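Local coordinates for putative 2OG-Fe(II) oxygenase family protein (Caulobacter crescentus CB15, PDB 3OOX) that probably acts as an iron(II)- and 2-oxoglutarate-dependent oxygenase, with ethylene formation and arginine oxidation as the likely reactions, at residues A[36-41]-A[227-232]; A[231-236]-A[243-248]; A[96-101]-A[172-177]. All coordinates share one frame; numbering follows the deposited sequence. Where two conformers were deposited one is given.

Overall arrangement
Contacts 1 and 3 belong to the same mixed sheet but to different ends of it, their centres about 21 Å apart on opposite sides of the chain's centre. In each, a strand from the N-terminal part of the chain (35-39 or 97-101) pairs antiparallel with a strand of the oxygenase core (227-231 or 170-176), so the N-terminal part extends the major sheet of the double-stranded beta-helix at both flanks. Along the chain, contact 3 is nested inside the loop closed by contact 1. Contact 2 follows directly: strand 227-231 runs into helix 233-238, I231 and G232 are shared, and the centres of contacts 1 and 2 lie about 13 Å apart.

Contact 1 of 3, residues A[36-41]-A[227-232]; sequences AVLSDY and LVINIG
L38 and I229 meet on the face of the sheet that also carries A36 and L227, their side chains crossing at a slant, with I229 CD1 3.9 Å from L38 CB. L38 has its CG trans to the main-chain nitrogen (chi1 -179°), and from there CD2 lies alongside both I229 CD1 and L227 CD1. Beyond the strand end, the ring of Y41 comes in across L227 at about a right angle, CD2 4.0 Å from L227 CG; its hydroxyl is hydrogen-bonded to Q45. V37 and V228 occupy the reverse face, where their CG2 methyls only graze at 4.5 Å. The strands themselves, neighbours in the extended major sheet of the double-stranded beta-helix, form a regular antiparallel ladder: A36 and I229 exchange two backbone bonds, as do L38 and L227, with V37 and V228 the non-hydrogen-bonded pair between. Helices 19-33 and 127-152 close over the A36-L38-L227-I229 face, F22 on L38, F30 on A36 and I229. Four short backbone bonds fix the register and satisfy the N-H and C=O of A36, L38, L227 and I229, while the side chains, carrying no polar bond across the contact, join sheet to helices mainly by hydrophobic packing.

Contact 2 of 3, residues A[231-236]-A[243-248]; sequences IGDMLE and LPSTVH
The backbone of 243-248 runs irregularly but extended beside the turn from strand into helix at 231-236, in the reverse sense, with S245 CA 4.8 Å from G232 CA and L243 near E236. S245 is held at both its polar ends. Its hydroxyl donates to D233 OD1 at 2.8 Å, reaching that oxygen on the anti side and 31° out of the carboxylate plane; the trans chi1 of 177° swings OG over to the helix start. D233 OD2, in turn, makes a salt bridge with R305 of helix 298-309. The backbone N of S245 points at E236 OE2, 2.9 Å away, in a fairly straight bond that arrives from well above the carboxylate plane. E236 gets there with CG anti to the backbone N and the chain extended beyond it; its CB and CG pass close to L243 O. That carbonyl is buried with no polar partner in the model and has E236 CA as a CA-H...O neighbour at 3.3 Å.

G232 is the N-cap of helix 233-238, and its carbonyl accepts E236 N in the first turn. This strand-to-helix corner lies beside the HxD...H sequence pattern of the oxygenase family, which H191, D193 and H248 fit; the rings of H191 and H248 meet edge to face, and H248 ND1 donates in its ring plane to T246 O at 3.1 Å.

I231 sets its CB 3.3 Å from P244 O, and its CD1 touches L243 CD1 at 4.2 Å, with F30 of helix 19-33 also against I231. Close by, a water accepts a hydrogen bond from T246 N at 2.8 Å and bridges to I231 O, while T246 OG1 is bonded to Y33 O.

Contact 3 of 3, residues A[96-101]-A[172-177]; sequences KEFWHM and RLLHYP
H175 ND1 donates to E97 OE2 over 2.6 Å, in the imidazole plane and onto the anti lone pair of the oxygen, with carboxylate and ring turned 32° from each other. E97 OE1 is taken by K66 and the hydroxyl of Y79. Further along, R172 NE reaches H100 NE2 at 2.8 Å, within both the ring and guanidinium planes; a bend at chi3 (-72°) turns the arginine towards it. H100 ND1 is bonded to G75 O. F98 stands nearly upright on the guanidinium, planes 83° apart, while L174 CD1 sits over one face of the F98 ring, 3.8 Å from its centroid. K96 CB makes a like CH-pi contact with the Y176 ring. A leucine in place of R172 has no N-H to give, and H100 NE2 would probably be left without its donor and the edge of the F98 ring without the flat group it rests on. These pairs ride on strands 97-101 and 170-176, antiparallel neighbours in the extended major sheet of the double-stranded beta-helix. Accepting from arginine and facing a carbonyl, H100 is probably neutral; the short E97-H175 bond may be charge-assisted, and K66 on the other oxygen would help keep the carboxylate ionised.

Contact 1 of 3, residues A[36-41]-A[227-232]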
loop_
_atom_site.group_PDB
_atom_site.type_symbol
_atom_site.label_atom_id
_atom_site.label_comp_id
_atom_site.label_asym_id
_atom_site.label_seq_id
_atom_site.Cartn_x
_atom_site.Cartn_y
_atom_site.Cartn_z
ATOM N N ALA A 36 9.141 -6.711 -2.667
ATOM C CA ALA A 36 9.149 -7.850 -3.581
ATOM C C ALA A 36 8.284 -7.518 -4.776
ATOM O O ALA A 36 7.390 -6.670 -4.695
ATOM C CB ALA A 36 8.641 -9.098 -2.881
ATOM N N VAL A 37 8.550 -8.199 -5.889
ATOM C CA VAL A 37 7.774 -8.039 -7.099
ATOM C C VAL A 37 7.153 -9.383 -7.408
ATOM O O VAL A 37 7.881 -10.386 -7.500
ATOM C CB VAL A 37 8.633 -7.576 -8.302
ATOM C CG1 VAL A 37 7.764 -7.459 -9.579
ATOM C CG2 VAL A 37 9.345 -6.232 -7.959
ATOM N N LEU A 38 5.835 -9.380 -7.567
ATOM C CA LEU A 38 5.024 -10.589 -7.775
ATOM C C LEU A 38 4.419 -10.542 -9.176
ATOM O O LEU A 38 3.652 -9.647 -9.505
ATOM C CB LEU A 38 3.918 -10.670 -6.724
ATOM C CG LEU A 38 3.007 -11.889 -6.794
ATOM C CD1 LEU A 38 3.802 -13.064 -6.336
ATOM C CD2 LEU A 38 1.814 -11.705 -5.875
ATOM N N SER A 39 4.791 -11.514 -10.016
ATOM C CA SER A 39 4.278 -11.607 -11.386
ATOM C C SER A 39 3.200 -12.696 -11.476
ATOM O O SER A 39 2.991 -13.450 -10.517
ATOM C CB SER A 39 5.433 -11.915 -12.320
ATOM O OG SER A 39 6.034 -13.146 -11.972
ATOM N N ASP A 40 2.480 -12.718 -12.595
ATOM C CA ASP A 40 1.512 -13.777 -12.909
ATOM C C ASP A 40 0.409 -13.894 -11.842
ATOM O O ASP A 40 0.052 -15.002 -11.434
ATOM C CB ASP A 40 2.211 -15.130 -13.087
ATOM C CG ASP A 40 3.262 -15.125 -14.161
ATOM O OD1 ASP A 40 3.080 -14.427 -15.191
ATOM O OD2 ASP A 40 4.275 -15.840 -13.977
ATOM N N TYR A 41 -0.146 -12.763 -11.417
ATOM C CA TYR A 41 -1.235 -12.791 -10.416
ATOM C C TYR A 41 -2.483 -13.348 -11.071
ATOM O O TYR A 41 -2.599 -13.371 -12.306
ATOM C CB TYR A 41 -1.495 -11.425 -9.765
ATOM C CG TYR A 41 -1.724 -10.222 -10.686
ATOM C CD1 TYR A 41 -2.786 -10.183 -11.590
ATOM C CD2 TYR A 41 -0.889 -9.106 -10.613
ATOM C CE1 TYR A 41 -3.008 -9.062 -12.402
ATOM C CE2 TYR A 41 -1.105 -7.986 -11.415
ATOM C CZ TYR A 41 -2.166 -7.965 -12.304
ATOM O OH TYR A 41 -2.374 -6.847 -13.100
ATOM N N LEU A 227 2.397 -7.054 -9.180
ATOM C CA LEU A 227 2.207 -6.312 -7.950
ATOM C C LEU A 227 3.571 -6.063 -7.328
ATOM O O LEU A 227 4.376 -6.979 -7.180
ATOM C CB LEU A 227 1.348 -7.110 -6.951
ATOM C CG LEU A 227 -0.154 -7.125 -7.222
ATOM C CD1 LEU A 227 -0.804 -8.335 -6.547
ATOM C CD2 LEU A 227 -0.824 -5.835 -6.734
ATOM N N VAL A 228 3.828 -4.806 -6.972
ATOM C CA VAL A 228 5.011 -4.474 -6.189
ATOM C C VAL A 228 4.523 -4.401 -4.733
ATOM O O VAL A 228 3.558 -3.722 -4.426
ATOM C CB VAL A 228 5.615 -3.123 -6.580
ATOM C CG1 VAL A 228 6.785 -2.786 -5.633
ATOM C CG2 VAL A 228 6.085 -3.144 -8.048
ATOM N N ILE A 229 5.168 -5.147 -3.857
ATOM C CA ILE A 229 4.712 -5.263 -2.481
ATOM C C ILE A 229 5.813 -4.817 -1.539
ATOM O O ILE A 229 6.968 -5.163 -1.747
ATOM C CB ILE A 229 4.324 -6.697 -2.148
ATOM C CG1 ILE A 229 3.295 -7.200 -3.177
ATOM C CG2 ILE A 229 3.748 -6.776 -0.696
ATOM C CD1 ILE A 229 3.295 -8.683 -3.391
ATOM N N ASN A 230 5.457 -4.047 -0.518
ATOM C CA ASN A 230 6.452 -3.627 0.513
ATOM C C ASN A 230 5.972 -3.854 1.929
ATOM O O ASN A 230 4.764 -3.782 2.232
ATOM C CB ASN A 230 6.926 -2.170 0.341
ATOM C CG ASN A 230 5.826 -1.152 0.505
ATOM O OD1 ASN A 230 4.949 -1.047 -0.357
ATOM N ND2 ASN A 230 5.854 -0.386 1.618
ATOM N N ILE A 231 6.950 -4.117 2.792
ATOM C CA ILE A 231 6.762 -4.254 4.225
ATOM C C ILE A 231 6.486 -2.865 4.822
ATOM O O ILE A 231 7.164 -1.899 4.451
ATOM C CB ILE A 231 8.058 -4.795 4.882
ATOM C CG1 ILE A 231 8.477 -6.123 4.214
ATOM C CG2 ILE A 231 7.909 -4.895 6.442
ATOM C CD1 ILE A 231 7.485 -7.266 4.385
ATOM N N GLY A 232 5.532 -2.762 5.760
ATOM C CA GLY A 232 5.280 -1.529 6.480
ATOM C C GLY A 232 5.717 -1.633 7.930
ATOM O O GLY A 232 6.068 -2.730 8.423
#

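Contact 2 of 3, residues A[231-236]-A[243-248]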
loop_
_atom_site.group_PDB
_atom_site.type_symbol
_atom_site.label_atom_id
_atom_site.label_comp_id
_atom_site.label_asym_id
_atom_site.label_seq_id
_atom_site.Cartn_x
_atom_site.Cartn_y
_atom_site.Cartn_z
ATOM N N ILE A 231 6.950 -4.117 2.792
ATOM C CA ILE A 231 6.762 -4.254 4.225
ATOM C C ILE A 231 6.486 -2.865 4.822
ATOM O O ILE A 231 7.164 -1.899 4.451
ATOM C CB ILE A 231 8.058 -4.795 4.882
ATOM C CG1 ILE A 231 8.477 -6.123 4.214
ATOM C CG2 ILE A 231 7.909 -4.895 6.442
ATOM C CD1 ILE A 231 7.485 -7.266 4.385
ATOM N N GLY A 232 5.532 -2.762 5.760
ATOM C CA GLY A 232 5.280 -1.529 6.480
ATOM C C GLY A 232 5.717 -1.633 7.930
ATOM O O GLY A 232 6.068 -2.730 8.423
ATOM N N ASP A 233 5.626 -0.513 8.635
ATOM C CA ASP A 233 6.192 -0.430 9.955
ATOM C C ASP A 233 5.541 -1.418 10.939
ATOM O O ASP A 233 6.248 -1.858 11.857
ATOM C CB ASP A 233 6.034 0.973 10.532
ATOM C CG ASP A 233 6.899 2.004 9.843
ATOM O OD1 ASP A 233 7.800 1.647 9.044
ATOM O OD2 ASP A 233 6.664 3.193 10.110
HETATM N N MSE A 234 4.251 -1.726 10.814
HETATM C CA MSE A 234 3.613 -2.667 11.751
HETATM C C MSE A 234 4.280 -4.032 11.675
HETATM O O MSE A 234 4.530 -4.671 12.708
HETATM C CB MSE A 234 2.111 -2.824 11.462
HETATM C CG MSE A 234 1.255 -1.663 11.862
HETATM SE SE MSE A 234 -0.584 -1.859 11.230
HETATM C CE MSE A 234 -1.335 -0.243 11.937
ATOM N N LEU A 235 4.573 -4.503 10.459
ATOM C CA LEU A 235 5.159 -5.818 10.287
ATOM C C LEU A 235 6.635 -5.773 10.646
ATOM O O LEU A 235 7.182 -6.730 11.229
ATOM C CB LEU A 235 4.928 -6.291 8.857
ATOM C CG LEU A 235 5.449 -7.657 8.451
ATOM C CD1 LEU A 235 5.003 -8.762 9.422
ATOM C CD2 LEU A 235 4.992 -8.021 7.024
ATOM N N GLU A 236 7.316 -4.668 10.315
ATOM C CA GLU A 236 8.701 -4.472 10.754
ATOM C C GLU A 236 8.780 -4.620 12.274
ATOM O O GLU A 236 9.664 -5.350 12.788
ATOM C CB GLU A 236 9.242 -3.101 10.305
ATOM C CG GLU A 236 10.664 -2.803 10.780
ATOM C CD GLU A 236 11.100 -1.408 10.399
ATOM O OE1 GLU A 236 10.492 -0.454 10.911
ATOM O OE2 GLU A 236 12.023 -1.299 9.576
ATOM N N LEU A 243 12.299 -8.108 9.073
ATOM C CA LEU A 243 11.809 -7.622 7.788
ATOM C C LEU A 243 11.714 -6.093 7.850
ATOM O O LEU A 243 10.938 -5.555 8.635
ATOM C CB LEU A 243 10.450 -8.223 7.441
ATOM C CG LEU A 243 10.385 -9.758 7.386
ATOM C CD1 LEU A 243 9.014 -10.260 6.967
ATOM C CD2 LEU A 243 11.439 -10.352 6.429
ATOM N N PRO A 244 12.494 -5.389 7.013
ATOM C CA PRO A 244 12.589 -3.926 7.145
ATOM C C PRO A 244 11.484 -3.205 6.372
ATOM O O PRO A 244 11.104 -3.654 5.290
ATOM C CB PRO A 244 13.932 -3.613 6.513
ATOM C CG PRO A 244 14.079 -4.704 5.427
ATOM C CD PRO A 244 13.478 -5.924 6.036
ATOM N N SER A 245 10.966 -2.123 6.964
ATOM C CA SER A 245 10.080 -1.183 6.294
ATOM C C SER A 245 10.978 -0.108 5.706
ATOM O O SER A 245 11.616 0.661 6.432
ATOM C CB SER A 245 9.110 -0.579 7.271
ATOM O OG SER A 245 8.313 0.365 6.618
ATOM N N THR A 246 11.094 -0.097 4.390
ATOM C CA THR A 246 12.101 0.725 3.745
ATOM C C THR A 246 11.524 1.989 3.094
ATOM O O THR A 246 10.318 2.101 2.808
ATOM C CB THR A 246 12.908 -0.136 2.757
ATOM O OG1 THR A 246 12.030 -0.710 1.803
ATOM C CG2 THR A 246 13.587 -1.250 3.537
ATOM N N VAL A 247 12.423 2.938 2.868
ATOM C CA VAL A 247 12.105 4.240 2.326
ATOM C C VAL A 247 12.072 4.143 0.813
ATOM O O VAL A 247 12.944 3.504 0.184
ATOM C CB VAL A 247 13.157 5.269 2.793
ATOM C CG1 VAL A 247 12.988 6.593 2.052
ATOM C CG2 VAL A 247 13.038 5.462 4.306
ATOM N N HIS A 248 11.026 4.717 0.234
ATOM C CA HIS A 248 10.870 4.719 -1.205
ATOM C C HIS A 248 10.331 6.046 -1.723
ATOM O O HIS A 248 9.840 6.873 -0.967
ATOM C CB HIS A 248 9.970 3.543 -1.631
ATOM C CG HIS A 248 8.677 3.432 -0.897
ATOM N ND1 HIS A 248 8.572 2.894 0.374
ATOM C CD2 HIS A 248 7.414 3.709 -1.287
ATOM C CE1 HIS A 248 7.304 2.891 0.744
ATOM N NE2 HIS A 248 6.576 3.349 -0.255
HETATM O O HOH W 1 9.243 -1.560 2.849
#

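Contact 3 of 3, residues A[96-101]-A[172-177]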
loop_
_atom_site.group_PDB
_atom_site.type_symbol
_atom_site.label_atom_id
_atom_site.label_comp_id
_atom_site.label_asym_id
_atom_site.label_seq_id
_atom_site.Cartn_x
_atom_site.Cartn_y
_atom_site.Cartn_z
ATOM N N LYS A 96 -1.871 16.561 -7.023
ATOM C CA LYS A 96 -2.389 15.212 -7.008
ATOM C C LYS A 96 -3.678 15.230 -6.186
ATOM O O LYS A 96 -3.831 16.040 -5.253
ATOM C CB LYS A 96 -1.344 14.272 -6.449
ATOM C CG LYS A 96 -1.007 14.535 -4.985
ATOM C CD LYS A 96 0.387 14.107 -4.606
ATOM C CE LYS A 96 0.736 14.522 -3.170
ATOM N NZ LYS A 96 1.197 15.928 -3.032
ATOM N N GLU A 97 -4.604 14.357 -6.551
ATOM C CA GLU A 97 -5.880 14.263 -5.875
ATOM C C GLU A 97 -6.122 12.805 -5.509
ATOM O O GLU A 97 -5.610 11.898 -6.165
ATOM C CB GLU A 97 -7.012 14.835 -6.737
ATOM C CG GLU A 97 -7.144 14.205 -8.124
ATOM C CD GLU A 97 -8.219 14.833 -8.974
ATOM O OE1 GLU A 97 -9.135 15.473 -8.412
ATOM O OE2 GLU A 97 -8.135 14.652 -10.210
ATOM N N PHE A 98 -6.873 12.569 -4.438
ATOM C CA PHE A 98 -7.027 11.253 -3.831
ATOM C C PHE A 98 -8.495 10.882 -3.627
ATOM O O PHE A 98 -9.312 11.751 -3.352
ATOM C CB PHE A 98 -6.457 11.231 -2.397
ATOM C CG PHE A 98 -4.956 11.542 -2.283
ATOM C CD1 PHE A 98 -4.484 12.845 -2.330
ATOM C CD2 PHE A 98 -4.059 10.540 -1.996
ATOM C CE1 PHE A 98 -3.155 13.116 -2.170
ATOM C CE2 PHE A 98 -2.700 10.798 -1.826
ATOM C CZ PHE A 98 -2.250 12.076 -1.935
ATOM N N TRP A 99 -8.748 9.579 -3.635
ATOM C CA TRP A 99 -9.956 8.992 -3.063
ATOM C C TRP A 99 -9.508 7.877 -2.121
ATOM O O TRP A 99 -8.682 7.052 -2.504
ATOM C CB TRP A 99 -10.862 8.380 -4.145
ATOM C CG TRP A 99 -12.126 7.840 -3.540
ATOM C CD1 TRP A 99 -12.322 6.594 -3.001
ATOM C CD2 TRP A 99 -13.358 8.550 -3.380
ATOM N NE1 TRP A 99 -13.607 6.481 -2.519
ATOM C CE2 TRP A 99 -14.258 7.674 -2.735
ATOM C CE3 TRP A 99 -13.805 9.831 -3.743
ATOM C CZ2 TRP A 99 -15.582 8.055 -2.438
ATOM C CZ3 TRP A 99 -15.130 10.211 -3.432
ATOM C CH2 TRP A 99 -15.992 9.316 -2.796
ATOM N N HIS A 100 -10.035 7.846 -0.916
ATOM C CA HIS A 100 -9.749 6.759 -0.001
ATOM C C HIS A 100 -10.989 5.958 0.367
ATOM O O HIS A 100 -12.008 6.528 0.765
ATOM C CB HIS A 100 -9.129 7.303 1.275
ATOM C CG HIS A 100 -7.730 7.777 1.079
ATOM N ND1 HIS A 100 -7.307 9.029 1.459
ATOM C CD2 HIS A 100 -6.657 7.164 0.519
ATOM C CE1 HIS A 100 -6.022 9.162 1.153
ATOM N NE2 HIS A 100 -5.604 8.045 0.577
HETATM N N MSE A 101 -10.854 4.648 0.225
HETATM C CA MSE A 101 -11.866 3.700 0.651
HETATM C C MSE A 101 -11.293 2.879 1.782
HETATM O O MSE A 101 -10.248 2.255 1.620
HETATM C CB MSE A 101 -12.269 2.774 -0.503
HETATM C CG MSE A 101 -13.336 1.732 -0.087
HETATM SE SE MSE A 101 -13.530 0.340 -1.405
HETATM C CE MSE A 101 -14.369 -0.970 -0.193
ATOM N N ARG A 172 -6.370 3.329 -1.879
ATOM C CA ARG A 172 -6.208 4.704 -2.287
ATOM C C ARG A 172 -6.253 4.733 -3.810
ATOM O O ARG A 172 -5.583 3.963 -4.483
ATOM C CB ARG A 172 -4.839 5.215 -1.845
ATOM C CG ARG A 172 -4.448 6.613 -2.414
ATOM C CD ARG A 172 -3.059 7.010 -1.926
ATOM N NE ARG A 172 -3.063 7.365 -0.518
ATOM C CZ ARG A 172 -1.963 7.567 0.198
ATOM N NH1 ARG A 172 -0.758 7.446 -0.359
ATOM N NH2 ARG A 172 -2.085 7.878 1.468
ATOM N N LEU A 173 -7.039 5.667 -4.331
ATOM C CA LEU A 173 -7.047 5.998 -5.757
ATOM C C LEU A 173 -6.364 7.369 -5.871
ATOM O O LEU A 173 -6.745 8.324 -5.194
ATOM C CB LEU A 173 -8.479 6.058 -6.292
ATOM C CG LEU A 173 -9.416 4.925 -5.861
ATOM C CD1 LEU A 173 -10.849 5.208 -6.390
ATOM C CD2 LEU A 173 -8.913 3.548 -6.325
ATOM N N LEU A 174 -5.325 7.458 -6.701
ATOM C CA LEU A 174 -4.468 8.641 -6.788
ATOM C C LEU A 174 -4.353 9.066 -8.249
ATOM O O LEU A 174 -4.114 8.230 -9.113
ATOM C CB LEU A 174 -3.071 8.317 -6.237
ATOM C CG LEU A 174 -1.934 9.326 -6.216
ATOM C CD1 LEU A 174 -2.340 10.587 -5.488
ATOM C CD2 LEU A 174 -0.678 8.660 -5.597
ATOM N N HIS A 175 -4.512 10.362 -8.514
ATOM C CA HIS A 175 -4.385 10.914 -9.843
ATOM C C HIS A 175 -3.463 12.110 -9.839
ATOM O O HIS A 175 -3.693 13.074 -9.072
ATOM C CB HIS A 175 -5.766 11.349 -10.344
ATOM C CG HIS A 175 -5.757 12.153 -11.616
ATOM N ND1 HIS A 175 -6.503 13.301 -11.753
ATOM C CD2 HIS A 175 -5.139 11.965 -12.813
ATOM C CE1 HIS A 175 -6.332 13.794 -12.970
ATOM N NE2 HIS A 175 -5.494 13.013 -13.626
ATOM N N TYR A 176 -2.442 12.052 -10.703
ATOM C CA TYR A 176 -1.604 13.197 -11.036
ATOM C C TYR A 176 -1.985 13.713 -12.428
ATOM O O TYR A 176 -1.710 13.020 -13.418
ATOM C CB TYR A 176 -0.127 12.799 -11.087
ATOM C CG TYR A 176 0.530 12.583 -9.754
ATOM C CD1 TYR A 176 0.498 11.347 -9.144
ATOM C CD2 TYR A 176 1.220 13.630 -9.124
ATOM C CE1 TYR A 176 1.130 11.140 -7.896
ATOM C CE2 TYR A 176 1.838 13.445 -7.904
ATOM C CZ TYR A 176 1.803 12.196 -7.305
ATOM O OH TYR A 176 2.417 12.037 -6.078
ATOM N N PRO A 177 -2.638 14.893 -12.498
ATOM C CA PRO A 177 -2.935 15.459 -13.814
ATOM C C PRO A 177 -1.669 15.874 -14.517
ATOM O O PRO A 177 -0.677 16.205 -13.861
ATOM C CB PRO A 177 -3.794 16.678 -13.495
ATOM C CG PRO A 177 -3.436 17.043 -12.109
ATOM C CD PRO A 177 -3.175 15.733 -11.413
#